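Local coordinates for protein purine nucleoside phosphorylase (Bacillus licheniformis, PDB 6DZD) that probably catalyses the phosphorolysis of adenosine, inosine and methylthioadenosine, probably deaminates adenosine as well, and binds a zinc ion, at residues I182-G187 with S246-S251. Sequence-based numbering, arbitrary orientation.
Sequences IGPAIG and SSLCTS. With ZN (zinc ion), chain C.
C249 joins the two loops through its sulfur: SG binds the zinc ion at 2.3 Å and also accepts a hydrogen bond from the backbone N of G187, 3.1 Å from SG and nearly straight at 167°. With SG anti to the backbone N (chi1 177°), the thiolate reaches both metal and amide, and the N-H donated to it probably tempers its negative charge. At the other end, S246 N donates to I182 O over 2.8 Å, extending the parallel pairing of strands 179-182 and 243-245 by one bond. Between these, T250 N reaches A185 O at 3.2 Å, coming from well above the carbonyl plane, while C249 CA makes a CA-H...O contact with the same oxygen.

S246 OG accepts from L248 N, 3.3 Å away, forming an ST turn that bends the chain out of its strand. Serine suits the place because its hydroxyl turns back to take the L248 amide, while its CB lies close to I182 O and the G183 carbonyl carbon. Replacing this serine by an alanine removes OG, and the L248 amide would probably be left without this acceptor and the turn less firmly fixed. P184, whose ring restricts the backbone, packs its CB against T250 CG2 at 3.9 Å and, more loosely, against L248 CB. The two branches of T250 do different work: its methyl lies over the P184-A185 peptide, and its hydroxyl hydrogen-bonds D131, outside the two loops. Farther out, I186 CG1 meets S251 CB at 4.1 Å, and K226 bonds the carbonyl oxygens of S246 and L248.

Two loops leaving neighbouring parallel strands thus converge on a four-cysteine zinc site, in which C249 and C252 supply a CxxC pair and C189 and C190 the other two ligands.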
ATOM      1  N   ILE A 182       1.256  -2.245  -8.090  1.00 18.38           N
ATOM      2  CA  ILE A 182       1.446  -0.930  -7.475  1.00 18.23           C
ATOM      3  C   ILE A 182       0.130  -0.162  -7.607  1.00 18.25           C
ATOM      4  O   ILE A 182      -0.374   0.038  -8.720  1.00 19.13           O
ATOM      5  CB  ILE A 182       2.623  -0.167  -8.113  1.00 19.60           C
ATOM      6  CG1 ILE A 182       3.933  -0.910  -7.850  1.00 19.69           C
ATOM      7  CG2 ILE A 182       2.723   1.234  -7.576  1.00 18.96           C
ATOM      8  CD1 ILE A 182       5.154  -0.302  -8.524  1.00 21.37           C
ATOM      9  N   GLY A 183      -0.431   0.250  -6.467  1.00 19.21           N
ATOM     10  CA  GLY A 183      -1.762   0.811  -6.405  1.00 19.21           C
ATOM     11  C   GLY A 183      -1.796   2.323  -6.528  1.00 19.20           C
ATOM     12  O   GLY A 183      -0.789   2.976  -6.837  1.00 19.29           O
ATOM     13  N   PRO A 184      -2.972   2.906  -6.286  1.00 18.49           N
ATOM     14  CA  PRO A 184      -3.108   4.366  -6.333  1.00 18.28           C
ATOM     15  C   PRO A 184      -2.198   5.042  -5.320  1.00 17.75           C
ATOM     16  O   PRO A 184      -2.186   4.695  -4.136  1.00 17.72           O
ATOM     17  CB  PRO A 184      -4.588   4.602  -6.005  1.00 19.28           C
ATOM     18  CG  PRO A 184      -5.252   3.365  -6.397  1.00 19.68           C
ATOM     19  CD  PRO A 184      -4.273   2.244  -6.116  1.00 19.09           C
ATOM     20  N   ALA A 185      -1.392   5.968  -5.824  1.00 17.53           N
ATOM     21  CA  ALA A 185      -0.533   6.809  -5.020  1.00 17.12           C
ATOM     22  C   ALA A 185      -0.384   8.137  -5.752  1.00 17.13           C
ATOM     23  O   ALA A 185      -0.826   8.290  -6.903  1.00 17.43           O
ATOM     24  CB  ALA A 185       0.813   6.138  -4.765  1.00 17.14           C
ATOM     25  N   ILE A 186       0.269   9.092  -5.077  1.00 19.10           N
ATOM     26  CA  ILE A 186       0.462  10.425  -5.644  1.00 19.01           C
ATOM     27  C   ILE A 186       1.411  10.353  -6.838  1.00 19.08           C
ATOM     28  O   ILE A 186       2.511   9.787  -6.758  1.00 19.33           O
ATOM     29  CB  ILE A 186       0.962  11.398  -4.559  1.00 18.31           C
ATOM     30  CG1 ILE A 186       0.938  12.836  -5.055  1.00 17.91           C
ATOM     31  CG2 ILE A 186       2.356  11.048  -4.063  1.00 17.90           C
ATOM     32  CD1 ILE A 186       1.104  13.834  -3.934  1.00 16.69           C
ATOM     33  N   GLY A 187       0.986  10.938  -7.965  1.00 19.87           N
ATOM     34  CA  GLY A 187       1.811  10.938  -9.153  1.00 20.19           C
ATOM     35  C   GLY A 187       2.844  12.041  -9.116  1.00 20.38           C
ATOM     36  O   GLY A 187       2.749  12.981  -8.318  1.00 19.91           O
ATOM     37  N   SER A 246      -0.854   0.909 -11.336  1.00 20.22           N
ATOM     38  CA  SER A 246      -2.056   1.713 -11.486  1.00 20.61           C
ATOM     39  C   SER A 246      -1.685   3.145 -11.853  1.00 21.68           C
ATOM     40  O   SER A 246      -0.766   3.726 -11.273  1.00 21.58           O
ATOM     41  CB  SER A 246      -2.855   1.691 -10.184  1.00 19.46           C
ATOM     42  OG  SER A 246      -3.896   2.648 -10.190  1.00 20.00           O
ATOM     43  N   SER A 247      -2.388   3.713 -12.827  1.00 22.06           N
ATOM     44  CA  SER A 247      -2.099   5.080 -13.236  1.00 23.28           C
ATOM     45  C   SER A 247      -2.784   6.122 -12.357  1.00 23.25           C
ATOM     46  O   SER A 247      -2.476   7.316 -12.489  1.00 24.22           O
ATOM     47  CB  SER A 247      -2.518   5.273 -14.686  1.00 25.17           C
ATOM     48  OG  SER A 247      -3.887   4.949 -14.812  1.00 25.57           O
ATOM     49  N   LEU A 248      -3.619   5.695 -11.408  1.00 22.13           N
ATOM     50  CA  LEU A 248      -4.417   6.625 -10.625  1.00 22.89           C
ATOM     51  C   LEU A 248      -3.541   7.417  -9.657  1.00 23.57           C
ATOM     52  O   LEU A 248      -2.697   6.859  -8.953  1.00 22.74           O
ATOM     53  CB  LEU A 248      -5.516   5.877  -9.862  1.00 21.73           C
ATOM     54  CG  LEU A 248      -6.623   5.239 -10.728  1.00 21.44           C
ATOM     55  CD1 LEU A 248      -7.590   4.445  -9.864  1.00 20.34           C
ATOM     56  CD2 LEU A 248      -7.383   6.248 -11.580  1.00 23.05           C
ATOM     57  N   CYS A 249      -3.723   8.728  -9.657  1.00 20.86           N
ATOM     58  CA  CYS A 249      -3.050   9.638  -8.740  1.00 20.54           C
ATOM     59  C   CYS A 249      -4.008  10.008  -7.611  1.00 20.01           C
ATOM     60  O   CYS A 249      -5.124  10.477  -7.858  1.00 20.97           O
ATOM     61  CB  CYS A 249      -2.576  10.882  -9.490  1.00 22.41           C
ATOM     62  SG  CYS A 249      -1.812  12.132  -8.463  1.00 22.62           S
ATOM     63  N   THR A 250      -3.584   9.776  -6.373  1.00 20.10           N
ATOM     64  CA  THR A 250      -4.480  10.051  -5.253  1.00 19.81           C
ATOM     65  C   THR A 250      -4.761  11.547  -5.112  1.00 20.57           C
ATOM     66  O   THR A 250      -5.858  11.937  -4.683  1.00 20.48           O
ATOM     67  CB  THR A 250      -3.911   9.452  -3.956  1.00 18.46           C
ATOM     68  OG1 THR A 250      -2.598   9.958  -3.697  1.00 19.31           O
ATOM     69  CG2 THR A 250      -3.853   7.945  -4.056  1.00 16.35           C
ATOM     70  N   SER A 251      -3.790  12.395  -5.462  1.00 20.77           N
ATOM     71  CA  SER A 251      -4.023  13.837  -5.455  1.00 22.52           C
ATOM     72  C   SER A 251      -5.016  14.256  -6.541  1.00 24.03           C
ATOM     73  O   SER A 251      -5.931  15.050  -6.287  1.00 25.13           O
ATOM     74  CB  SER A 251      -2.694  14.575  -5.627  1.00 23.41           C
ATOM     75  OG  SER A 251      -2.880  15.974  -5.674  1.00 25.39           O
TER
HETATM   76 ZN    ZN C 301      -1.653  13.981  -9.778  1.00 23.40          ZN